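Local coordinates for acyl-coenzyme A oxidase acox-1.2 (Caenorhabditis elegans, PDB 5K3J), which catalyses the FAD-dependent, first oxidation step of peroxisomal beta-oxidation on ascaroside-CoA pheromone precursors with a five-carbon omega side chain, at residues I119-S124 / P213-V218; N157-E162 / H281-Y286. All coordinates share one frame; numbering follows the deposited sequence.

Interaction 1: I119-S124 / P213-V218; sequences IPTLQS and PHFFMV
With OG1 beside the backbone N (chi1 -73°) and CG2 anti to it, T121 turns its methyl, and not its hydroxyl, onto the F215 ring. M217 is extended at its first torsion (chi1 178°), with CG anti to the backbone N. Its chain then bends twice, and this brings CE round to L122. These two pairs make the contact between helix 112-125 and strand 210-219.

T121 and F215 come from opposite directions. T121 CG2 sits over one face of the F215 ring, 4.2 Å from the centroid and 18° off the ring normal. This is a CH-pi contact. The methyl is offset toward the rim, and its nearest ring atom is CD1, 4.0 Å from CG2. The hydroxyl is used elsewhere: T121 OG1 makes a hydrogen bond to L117 O, one turn earlier in the helix.

L122 and M217 cross at about a right angle. They meet through methyl groups, L122 CD2 to M217 CE at 3.8 Å. The backbones stay well apart, with T121 CA 8.9 Å from F215 CA.

The contact joins an N-terminal helix to the beta domain of the acyl-CoA oxidase fold. T121 also packs on L199 and F215 on V201, both of the adjacent strand 197-205, and M217 touches W134 of helix 128-139. The nearest atoms of the F215 side chain and a bound FAD are about 8 Å apart.

All four touching residues are buried, and no hydrogen bond or salt bridge crosses between the segments. The helix and strand are held here by close apolar contact, that is, dispersion and the hydrophobic effect, while the threonine satisfies its polar end inside its own helix.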
ATOM      1  N   ILE A 119       4.013 -27.886 -11.081  1.00 24.47           N
ATOM      2  CA  ILE A 119       5.081 -28.519 -11.851  1.00 24.44           C
ATOM      3  C   ILE A 119       6.399 -28.617 -11.058  1.00 24.73           C
ATOM      4  O   ILE A 119       7.036 -29.672 -11.063  1.00 22.80           O
ATOM      5  CB  ILE A 119       5.325 -27.776 -13.190  1.00 25.30           C
ATOM      6  CG1 ILE A 119       4.190 -28.048 -14.178  1.00 25.87           C
ATOM      7  CG2 ILE A 119       6.653 -28.176 -13.804  1.00 25.34           C
ATOM      8  CD1 ILE A 119       4.448 -27.491 -15.559  1.00 26.37           C
ATOM      9  N   PRO A 120       6.821 -27.528 -10.378  1.00 33.29           N
ATOM     10  CA  PRO A 120       8.067 -27.657  -9.613  1.00 33.94           C
ATOM     11  C   PRO A 120       8.004 -28.645  -8.445  1.00 37.90           C
ATOM     12  O   PRO A 120       9.055 -29.131  -8.031  1.00 39.51           O
ATOM     13  CB  PRO A 120       8.303 -26.236  -9.095  1.00 32.72           C
ATOM     14  CG  PRO A 120       7.628 -25.368 -10.080  1.00 32.05           C
ATOM     15  CD  PRO A 120       6.399 -26.118 -10.473  1.00 32.61           C
ATOM     16  N   THR A 121       6.814 -28.931  -7.922  1.00 46.44           N
ATOM     17  CA  THR A 121       6.685 -29.887  -6.823  1.00 49.89           C
ATOM     18  C   THR A 121       6.767 -31.313  -7.352  1.00 49.73           C
ATOM     19  O   THR A 121       7.354 -32.186  -6.713  1.00 52.98           O
ATOM     20  CB  THR A 121       5.362 -29.694  -6.037  1.00 52.93           C
ATOM     21  OG1 THR A 121       5.451 -28.511  -5.232  1.00 54.36           O
ATOM     22  CG2 THR A 121       5.088 -30.883  -5.122  1.00 55.16           C
ATOM     23  N   LEU A 122       6.188 -31.546  -8.526  1.00 33.34           N
ATOM     24  CA  LEU A 122       6.291 -32.850  -9.170  1.00 34.31           C
ATOM     25  C   LEU A 122       7.748 -33.157  -9.493  1.00 36.30           C
ATOM     26  O   LEU A 122       8.200 -34.293  -9.352  1.00 36.50           O
ATOM     27  CB  LEU A 122       5.448 -32.902 -10.444  1.00 33.35           C
ATOM     28  CG  LEU A 122       3.932 -32.987 -10.271  1.00 32.47           C
ATOM     29  CD1 LEU A 122       3.240 -32.810 -11.616  1.00 33.29           C
ATOM     30  CD2 LEU A 122       3.533 -34.305  -9.621  1.00 31.10           C
ATOM     31  N   GLN A 123       8.478 -32.129  -9.914  1.00 47.04           N
ATOM     32  CA  GLN A 123       9.885 -32.268 -10.262  1.00 46.09           C
ATOM     33  C   GLN A 123      10.732 -32.665  -9.061  1.00 46.33           C
ATOM     34  O   GLN A 123      11.640 -33.491  -9.176  1.00 42.14           O
ATOM     35  CB  GLN A 123      10.415 -30.963 -10.858  1.00 48.64           C
ATOM     36  CG  GLN A 123       9.871 -30.656 -12.239  1.00 55.01           C
ATOM     37  CD  GLN A 123      10.252 -29.271 -12.722  1.00 59.40           C
ATOM     38  OE1 GLN A 123      10.250 -28.308 -11.957  1.00 58.03           O
ATOM     39  NE2 GLN A 123      10.584 -29.167 -14.001  1.00 59.87           N
ATOM     40  N   SER A 124      10.423 -32.086  -7.904  1.00 42.93           N
ATOM     41  CA  SER A 124      11.259 -32.259  -6.722  1.00 41.95           C
ATOM     42  C   SER A 124      10.750 -33.333  -5.758  1.00 41.95           C
ATOM     43  O   SER A 124      11.487 -33.764  -4.869  1.00 45.80           O
ATOM     44  CB  SER A 124      11.386 -30.931  -5.971  1.00 43.61           C
ATOM     45  OG  SER A 124      10.113 -30.434  -5.585  1.00 43.65           O
ATOM     46  N   PRO A 213       2.965 -33.546   7.454  1.00 33.21           N
ATOM     47  CA  PRO A 213       2.339 -33.207   6.169  1.00 29.21           C
ATOM     48  C   PRO A 213       3.042 -33.848   4.967  1.00 28.98           C
ATOM     49  O   PRO A 213       4.273 -33.858   4.917  1.00 29.26           O
ATOM     50  CB  PRO A 213       2.459 -31.685   6.123  1.00 30.69           C
ATOM     51  CG  PRO A 213       3.659 -31.387   6.958  1.00 29.86           C
ATOM     52  CD  PRO A 213       3.627 -32.383   8.069  1.00 29.46           C
ATOM     53  N   HIS A 214       2.269 -34.376   4.019  1.00 30.66           N
ATOM     54  CA  HIS A 214       2.823 -34.997   2.817  1.00 28.88           C
ATOM     55  C   HIS A 214       2.058 -34.564   1.567  1.00 29.19           C
ATOM     56  O   HIS A 214       1.039 -33.887   1.669  1.00 30.77           O
ATOM     57  CB  HIS A 214       2.801 -36.521   2.947  1.00 33.09           C
ATOM     58  CG  HIS A 214       3.842 -37.065   3.874  1.00 35.53           C
ATOM     59  ND1 HIS A 214       3.877 -36.761   5.218  1.00 36.48           N
ATOM     60  CD2 HIS A 214       4.892 -37.891   3.649  1.00 34.99           C
ATOM     61  CE1 HIS A 214       4.903 -37.374   5.780  1.00 33.93           C
ATOM     62  NE2 HIS A 214       5.533 -38.069   4.850  1.00 35.26           N
ATOM     63  N   PHE A 215       2.547 -34.953   0.393  1.00 34.97           N
ATOM     64  CA  PHE A 215       1.922 -34.545  -0.864  1.00 34.21           C
ATOM     65  C   PHE A 215       1.127 -35.678  -1.510  1.00 32.06           C
ATOM     66  O   PHE A 215       1.634 -36.781  -1.692  1.00 31.34           O
ATOM     67  CB  PHE A 215       2.977 -34.025  -1.838  1.00 32.81           C
ATOM     68  CG  PHE A 215       3.543 -32.694  -1.455  1.00 32.43           C
ATOM     69  CD1 PHE A 215       2.895 -31.521  -1.806  1.00 31.91           C
ATOM     70  CD2 PHE A 215       4.726 -32.615  -0.741  1.00 32.93           C
ATOM     71  CE1 PHE A 215       3.418 -30.295  -1.450  1.00 31.83           C
ATOM     72  CE2 PHE A 215       5.253 -31.397  -0.383  1.00 32.30           C
ATOM     73  CZ  PHE A 215       4.595 -30.229  -0.739  1.00 30.50           C
ATOM     74  N   PHE A 216      -0.124 -35.389  -1.851  1.00 21.87           N
ATOM     75  CA  PHE A 216      -0.995 -36.363  -2.498  1.00 21.33           C
ATOM     76  C   PHE A 216      -1.604 -35.769  -3.761  1.00 21.40           C
ATOM     77  O   PHE A 216      -2.270 -34.735  -3.713  1.00 21.65           O
ATOM     78  CB  PHE A 216      -2.109 -36.828  -1.550  1.00 22.57           C
ATOM     79  CG  PHE A 216      -1.609 -37.402  -0.264  1.00 20.89           C
ATOM     80  CD1 PHE A 216      -1.238 -36.568   0.774  1.00 22.75           C
ATOM     81  CD2 PHE A 216      -1.525 -38.771  -0.087  1.00 20.04           C
ATOM     82  CE1 PHE A 216      -0.780 -37.085   1.953  1.00 24.12           C
ATOM     83  CE2 PHE A 216      -1.069 -39.295   1.097  1.00 20.19           C
ATOM     84  CZ  PHE A 216      -0.690 -38.453   2.116  1.00 21.72           C
ATOM     85  N   MET A 217      -1.364 -36.424  -4.890  1.00 24.48           N
ATOM     86  CA  MET A 217      -2.029 -36.059  -6.130  1.00 26.86           C
ATOM     87  C   MET A 217      -3.509 -36.384  -6.037  1.00 24.44           C
ATOM     88  O   MET A 217      -3.885 -37.506  -5.706  1.00 25.56           O
ATOM     89  CB  MET A 217      -1.401 -36.787  -7.320  1.00 28.86           C
ATOM     90  CG  MET A 217      -2.080 -36.501  -8.647  1.00 29.94           C
ATOM     91  SD  MET A 217      -1.971 -34.767  -9.129  1.00 28.61           S
ATOM     92  CE  MET A 217      -0.210 -34.613  -9.399  1.00 30.11           C
ATOM     93  N   VAL A 218      -4.346 -35.393  -6.316  1.00 32.16           N
ATOM     94  CA  VAL A 218      -5.782 -35.598  -6.303  1.00 30.56           C
ATOM     95  C   VAL A 218      -6.406 -35.070  -7.582  1.00 27.88           C
ATOM     96  O   VAL A 218      -6.214 -33.906  -7.928  1.00 33.20           O
ATOM     97  CB  VAL A 218      -6.436 -34.903  -5.094  1.00 31.38           C
ATOM     98  CG1 VAL A 218      -7.924 -35.239  -5.021  1.00 31.56           C
ATOM     99  CG2 VAL A 218      -5.725 -35.295  -3.817  1.00 31.87           C
TER

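Interaction 2: N157-E162 / H281-Y286; sequences NLRNLE and HAKIGY. With 6QA (~{S}-[2-[3-[[(2~{R})-4-[[[(2~{R},3~{S},4~{R},5~{R})-5-(6-aminopurin-9-yl)-4-oxidanyl-3-phosphonooxy-oxolan-2-yl]methoxy-oxidanyl-phosphoryl]oxy-oxidanyl-phosphoryl]oxy-3,3-dimethyl-2-oxidanyl-butanoyl]amino]propanoylamino]ethyl] 5-[(2~{R},3~{R},5~{R},6~{S})-6-methyl-3,5-bis(oxidanyl)oxan-2-yl]oxypentanethioate), chain E.
This contact is part of the substrate pocket, where two loops meet around the diphosphate of ascaroside-CoA. L158 CD1 lies over one face of the Y286 ring, 4.2 Å from its centroid, in a CH-pi contact. The methyl lies nearest the hydroxyl end of the ring; Y286 OH also donates to phosphate oxygen O55, which lies in the ring plane at its edge, but the modelled separation is too short to be trusted.

K283 NZ donates to O30 of the second phosphate at 3.0 Å. The bend at its second side-chain torsion (chi2 40°) lays K283 CG 3.6 Å from adenine atom C39. R159 NH1 is 3.5 Å from K283 NZ; the two positive groups gather beside the diphosphate, whose charge probably offsets theirs.

N157 shapes the first loop. Its OD1 accepts from R159 N at 3.1 Å, from above the carbonyl plane, and forms an Asx turn. Its ND2 donates to N160 OD1 and to E329 of the second subunit. An alanine here removes the carboxamide and is likely to leave R159 N without its acceptor, and the hydrogen bonds to N160 and E329 of the second subunit unmade.

The 157-162 loop runs between strands 147-148 and 164-168. The 281-286 loop follows strand 276-277, and Y286 is the N-cap residue of helix 287-315. P213 of strand 210-219 packs against both R159 and Y286.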
ATOM      1  N   ASN A 157       1.534 -22.312  10.115  1.00 26.05           N
ATOM      2  CA  ASN A 157       1.871 -23.511  10.877  1.00 25.96           C
ATOM      3  C   ASN A 157       1.433 -24.804  10.189  1.00 29.33           C
ATOM      4  O   ASN A 157       0.269 -25.196  10.267  1.00 31.22           O
ATOM      5  CB  ASN A 157       1.246 -23.426  12.270  1.00 29.18           C
ATOM      6  CG  ASN A 157       1.560 -24.630  13.129  1.00 31.96           C
ATOM      7  OD1 ASN A 157       2.555 -25.321  12.914  1.00 39.59           O
ATOM      8  ND2 ASN A 157       0.706 -24.891  14.113  1.00 34.88           N
ATOM      9  N   LEU A 158       2.379 -25.468   9.533  1.00 33.40           N
ATOM     10  CA  LEU A 158       2.092 -26.689   8.786  1.00 32.91           C
ATOM     11  C   LEU A 158       2.059 -27.925   9.677  1.00 32.47           C
ATOM     12  O   LEU A 158       1.746 -29.024   9.215  1.00 34.91           O
ATOM     13  CB  LEU A 158       3.126 -26.882   7.672  1.00 34.33           C
ATOM     14  CG  LEU A 158       3.176 -25.789   6.598  1.00 35.83           C
ATOM     15  CD1 LEU A 158       4.154 -26.173   5.507  1.00 35.32           C
ATOM     16  CD2 LEU A 158       1.788 -25.533   6.021  1.00 32.81           C
ATOM     17  N   ARG A 159       2.397 -27.747  10.951  1.00 35.49           N
ATOM     18  CA  ARG A 159       2.428 -28.867  11.886  1.00 39.64           C
ATOM     19  C   ARG A 159       1.051 -29.263  12.374  1.00 39.20           C
ATOM     20  O   ARG A 159       0.884 -30.306  12.980  1.00 43.90           O
ATOM     21  CB  ARG A 159       3.343 -28.537  13.088  1.00 42.20           C
ATOM     22  CG  ARG A 159       4.802 -28.368  12.756  1.00 46.60           C
ATOM     23  CD  ARG A 159       5.326 -29.487  11.860  1.00 48.37           C
ATOM     24  NE  ARG A 159       5.086 -30.813  12.416  1.00 54.42           N
ATOM     25  CZ  ARG A 159       5.601 -31.929  11.912  1.00 58.04           C
ATOM     26  NH1 ARG A 159       6.393 -31.878  10.843  1.00 61.94           N
ATOM     27  NH2 ARG A 159       5.333 -33.094  12.483  1.00 58.63           N
ATOM     28  N   ASN A 160       0.072 -28.407  12.131  1.00 35.55           N
ATOM     29  CA  ASN A 160      -1.263 -28.654  12.656  1.00 33.32           C
ATOM     30  C   ASN A 160      -2.375 -28.454  11.644  1.00 29.69           C
ATOM     31  O   ASN A 160      -3.442 -27.957  11.987  1.00 32.32           O
ATOM     32  CB  ASN A 160      -1.537 -27.770  13.889  1.00 34.78           C
ATOM     33  CG  ASN A 160      -0.604 -28.073  15.044  1.00 35.83           C
ATOM     34  OD1 ASN A 160       0.571 -27.703  15.018  1.00 36.32           O
ATOM     35  ND2 ASN A 160      -1.124 -28.734  16.068  1.00 36.02           N
ATOM     36  N   LEU A 161      -2.116 -28.832  10.397  1.00 27.70           N
ATOM     37  CA  LEU A 161      -3.161 -28.857   9.377  1.00 25.19           C
ATOM     38  C   LEU A 161      -4.197 -29.913   9.753  1.00 23.95           C
ATOM     39  O   LEU A 161      -3.851 -30.951  10.313  1.00 24.76           O
ATOM     40  CB  LEU A 161      -2.584 -29.155   7.989  1.00 26.94           C
ATOM     41  CG  LEU A 161      -1.402 -28.310   7.505  1.00 27.58           C
ATOM     42  CD1 LEU A 161      -0.951 -28.784   6.120  1.00 29.64           C
ATOM     43  CD2 LEU A 161      -1.722 -26.817   7.501  1.00 27.99           C
ATOM     44  N   GLU A 162      -5.463 -29.651   9.450  1.00 27.49           N
ATOM     45  CA  GLU A 162      -6.542 -30.536   9.886  1.00 26.99           C
ATOM     46  C   GLU A 162      -6.989 -31.525   8.803  1.00 26.05           C
ATOM     47  O   GLU A 162      -7.824 -32.395   9.056  1.00 26.19           O
ATOM     48  CB  GLU A 162      -7.736 -29.703  10.359  1.00 25.61           C
ATOM     49  CG  GLU A 162      -7.371 -28.553  11.296  1.00 26.10           C
ATOM     50  CD  GLU A 162      -8.566 -27.681  11.635  1.00 29.11           C
ATOM     51  OE1 GLU A 162      -9.492 -28.171  12.315  1.00 30.18           O
ATOM     52  OE2 GLU A 162      -8.581 -26.501  11.224  1.00 30.55           O
ATOM     53  N   HIS A 281      16.585 -35.966   4.706  1.00 98.03           N
ATOM     54  CA  HIS A 281      16.497 -34.757   5.513  1.00 99.64           C
ATOM     55  C   HIS A 281      15.037 -34.405   5.750  1.00102.43           C
ATOM     56  O   HIS A 281      14.320 -34.057   4.814  1.00114.82           O
ATOM     57  CB  HIS A 281      17.220 -33.592   4.832  1.00101.04           C
ATOM     58  CG  HIS A 281      17.215 -32.323   5.629  1.00100.32           C
ATOM     59  ND1 HIS A 281      16.120 -31.488   5.698  1.00100.86           N
ATOM     60  CD2 HIS A 281      18.179 -31.741   6.383  1.00 98.06           C
ATOM     61  CE1 HIS A 281      16.406 -30.450   6.463  1.00 96.27           C
ATOM     62  NE2 HIS A 281      17.649 -30.579   6.891  1.00 96.20           N
ATOM     63  N   ALA A 282      14.596 -34.506   6.998  1.00106.84           N
ATOM     64  CA  ALA A 282      13.233 -34.131   7.341  1.00105.98           C
ATOM     65  C   ALA A 282      13.034 -32.642   7.105  1.00108.29           C
ATOM     66  O   ALA A 282      13.508 -31.831   7.900  1.00115.28           O
ATOM     67  CB  ALA A 282      12.921 -34.490   8.782  1.00105.90           C
ATOM     68  N   LYS A 283      12.351 -32.338   5.993  1.00 71.60           N
ATOM     69  CA  LYS A 283      11.947 -31.008   5.489  1.00 69.93           C
ATOM     70  C   LYS A 283      12.261 -30.919   4.002  1.00 68.68           C
ATOM     71  O   LYS A 283      12.366 -29.825   3.450  1.00 64.22           O
ATOM     72  CB  LYS A 283      12.617 -29.837   6.214  1.00 67.88           C
ATOM     73  CG  LYS A 283      11.731 -29.159   7.250  1.00 62.43           C
ATOM     74  CD  LYS A 283      10.905 -30.169   8.033  1.00 63.53           C
ATOM     75  CE  LYS A 283      10.425 -29.586   9.345  1.00 65.85           C
ATOM     76  NZ  LYS A 283       9.524 -30.518  10.080  1.00 63.87           N
ATOM     77  N   ILE A 284      12.414 -32.071   3.358  1.00 91.12           N
ATOM     78  CA  ILE A 284      12.692 -32.108   1.929  1.00 88.90           C
ATOM     79  C   ILE A 284      11.464 -31.699   1.123  1.00 85.72           C
ATOM     80  O   ILE A 284      11.569 -31.331  -0.046  1.00 79.97           O
ATOM     81  CB  ILE A 284      13.162 -33.509   1.473  1.00 89.56           C
ATOM     82  CG1 ILE A 284      12.424 -34.615   2.244  1.00 90.15           C
ATOM     83  CG2 ILE A 284      14.666 -33.646   1.660  1.00 89.90           C
ATOM     84  CD1 ILE A 284      11.062 -34.993   1.674  1.00 89.93           C
ATOM     85  N   GLY A 285      10.301 -31.753   1.762  1.00 57.69           N
ATOM     86  CA  GLY A 285       9.043 -31.523   1.079  1.00 56.31           C
ATOM     87  C   GLY A 285       8.725 -30.060   0.854  1.00 52.45           C
ATOM     88  O   GLY A 285       7.936 -29.718  -0.028  1.00 43.11           O
ATOM     89  N   TYR A 286       9.343 -29.188   1.644  1.00 72.32           N
ATOM     90  CA  TYR A 286       9.091 -27.755   1.527  1.00 75.56           C
ATOM     91  C   TYR A 286       9.878 -27.151   0.364  1.00 66.97           C
ATOM     92  O   TYR A 286       9.956 -25.930   0.230  1.00 63.03           O
ATOM     93  CB  TYR A 286       9.452 -27.018   2.826  1.00 81.46           C
ATOM     94  CG  TYR A 286       8.693 -27.446   4.069  1.00 92.99           C
ATOM     95  CD1 TYR A 286       7.641 -28.354   4.000  1.00 98.84           C
ATOM     96  CD2 TYR A 286       9.028 -26.929   5.318  1.00 93.38           C
ATOM     97  CE1 TYR A 286       6.956 -28.744   5.139  1.00 95.20           C
ATOM     98  CE2 TYR A 286       8.347 -27.310   6.460  1.00 93.08           C
ATOM     99  CZ  TYR A 286       7.313 -28.217   6.365  1.00 97.53           C
ATOM    100  OH  TYR A 286       6.638 -28.592   7.505  1.00 96.74           O
TER
HETATM  101  P26 6QA E 703       6.995 -26.369  10.612  1.00 90.58           P
HETATM  102  P29 6QA E 703       8.882 -27.487  12.684  1.00 86.58           P
HETATM  103  P50 6QA E 703      15.028 -24.574  14.410  1.00112.46           P
HETATM  104  O01 6QA E 703       4.785 -14.311  -7.238  1.00 50.87           O
HETATM  105  C02 6QA E 703       4.771 -15.755  -7.183  1.00 45.64           C
HETATM  106  C03 6QA E 703       3.350 -16.059  -6.681  1.00 45.10           C
HETATM  107  O04 6QA E 703       3.222 -17.346  -6.284  1.00 44.72           O
HETATM  108  C05 6QA E 703       3.729 -17.648  -5.023  1.00 47.76           C
HETATM  109  C06 6QA E 703       2.560 -18.199  -4.160  1.00 47.56           C
HETATM  110  C07 6QA E 703       3.155 -19.227  -3.169  1.00 48.76           C
HETATM  111  C08 6QA E 703       2.053 -20.195  -2.745  1.00 49.84           C
HETATM  112  C09 6QA E 703       1.867 -20.179  -1.285  1.00 49.74           C
HETATM  113  S10 6QA E 703       1.904 -21.876  -0.510  1.00 51.99           S
HETATM  114  C11 6QA E 703       3.059 -22.025   0.882  1.00 46.57           C
HETATM  115  C12 6QA E 703       3.538 -20.734   1.479  1.00 43.07           C
HETATM  116  N13 6QA E 703       3.358 -20.815   2.879  1.00 45.35           N
HETATM  117  C14 6QA E 703       4.484 -20.784   3.790  1.00 49.09           C
HETATM  118  C15 6QA E 703       4.246 -20.861   5.340  1.00 54.71           C
HETATM  119  C16 6QA E 703       5.042 -22.098   5.877  1.00 59.95           C
HETATM  120  N17 6QA E 703       5.798 -21.768   7.100  1.00 65.17           N
HETATM  121  C18 6QA E 703       6.151 -22.872   8.003  1.00 73.70           C
HETATM  122  C19 6QA E 703       6.936 -22.566   9.276  1.00 80.37           C
HETATM  123  O20 6QA E 703       7.043 -21.169   9.430  1.00 82.15           O
HETATM  124  C21 6QA E 703       8.362 -23.187   9.233  1.00 83.77           C
HETATM  125  C22 6QA E 703       8.930 -22.892  10.690  1.00 85.34           C
HETATM  126  C23 6QA E 703       9.179 -22.517   8.080  1.00 78.42           C
HETATM  127  C24 6QA E 703       8.418 -24.695   9.008  1.00 86.07           C
HETATM  128  O25 6QA E 703       8.321 -25.432  10.244  1.00 84.07           O
HETATM  129  O27 6QA E 703       5.700 -25.553  10.736  1.00 84.95           O
HETATM  130  O28 6QA E 703       7.366 -27.126  12.096  1.00 95.15           O
HETATM  131  O30 6QA E 703       9.035 -29.011  12.625  1.00 79.34           O
HETATM  132  O31 6QA E 703      10.039 -26.670  11.780  1.00 91.89           O
HETATM  133  C32 6QA E 703      10.957 -25.823  12.361  1.00 89.34           C
HETATM  134  C33 6QA E 703      12.345 -26.589  12.395  1.00 92.10           C
HETATM  135  O34 6QA E 703      12.549 -27.211  11.297  1.00 92.25           O
HETATM  136  C35 6QA E 703      13.813 -26.550  10.516  1.00 88.92           C
HETATM  137  N36 6QA E 703      13.386 -26.185   9.155  1.00 85.42           N
HETATM  138  C37 6QA E 703      12.245 -25.574   8.828  1.00 89.93           C
HETATM  139  N38 6QA E 703      12.155 -25.397   7.510  1.00 81.66           N
HETATM  140  C39 6QA E 703      13.283 -25.918   6.946  1.00 81.50           C
HETATM  141  C40 6QA E 703      14.065 -26.427   7.984  1.00 84.99           C
HETATM  142  N41 6QA E 703      15.257 -27.014   7.690  1.00 86.01           N
HETATM  143  C42 6QA E 703      15.667 -27.092   6.424  1.00 85.72           C
HETATM  144  N43 6QA E 703      14.936 -26.617   5.395  1.00 81.54           N
HETATM  145  C44 6QA E 703      13.757 -26.033   5.608  1.00 81.58           C
HETATM  146  N45 6QA E 703      12.962 -25.515   4.489  1.00 77.48           N
HETATM  147  C46 6QA E 703      14.220 -25.528  11.205  1.00 91.30           C
HETATM  148  O47 6QA E 703      15.690 -25.633  11.479  1.00 96.43           O
HETATM  149  C48 6QA E 703      13.460 -25.536  12.528  1.00 96.39           C
HETATM  150  O49 6QA E 703      14.290 -25.854  13.597  1.00100.31           O
HETATM  151  O51 6QA E 703      14.512 -24.535  15.818  1.00 94.74           O
HETATM  152  O52 6QA E 703      14.713 -23.249  13.697  1.00101.91           O
HETATM  153  O53 6QA E 703      16.520 -24.765  14.391  1.00 99.62           O
HETATM  154  O54 6QA E 703       8.977 -27.028  14.118  1.00 84.32           O
HETATM  155  O55 6QA E 703       6.809 -27.439   9.552  1.00 93.63           O
HETATM  156  O56 6QA E 703       5.809 -23.990   7.748  1.00 68.79           O
HETATM  157  O57 6QA E 703       5.599 -20.707   3.394  1.00 52.24           O
HETATM  158  O58 6QA E 703       1.688 -19.098  -0.737  1.00 46.08           O
HETATM  159  O59 6QA E 703       2.364 -15.825  -7.722  1.00 41.16           O
HETATM  160  C60 6QA E 703       2.632 -16.580  -8.910  1.00 40.44           C
HETATM  161  C61 6QA E 703       1.455 -16.258  -9.804  1.00 39.77           C
HETATM  162  C62 6QA E 703       4.021 -16.212  -9.495  1.00 44.63           C
HETATM  163  C63 6QA E 703       5.092 -16.343  -8.499  1.00 44.83           C
HETATM  164  O64 6QA E 703       4.323 -17.116 -10.615  1.00 49.78           O

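How the interactions relate
From the N terminus, the segments come in the order 119-124, 157-162, 213-218, 281-286. Interaction 1 closes a loop of 88 residues that contains 157-162. Interaction 2 closes a loop of 118 residues, rich in strand and without helix, that contains 213-218. The two closures therefore cross rather than nest. Interaction 1 ties helix 112-125, in the N-terminal acyl-CoA oxidase region, to strand 210-219; interaction 2 ties two loops of the substrate pocket, one leading into helix 287-315. Their centres are 13 Å apart and they touch directly. F215 packs against the backbone of G285, and P213 CG lies 3.8 Å from L158 O. Strand 210-219 thus links the buried packing to the pocket.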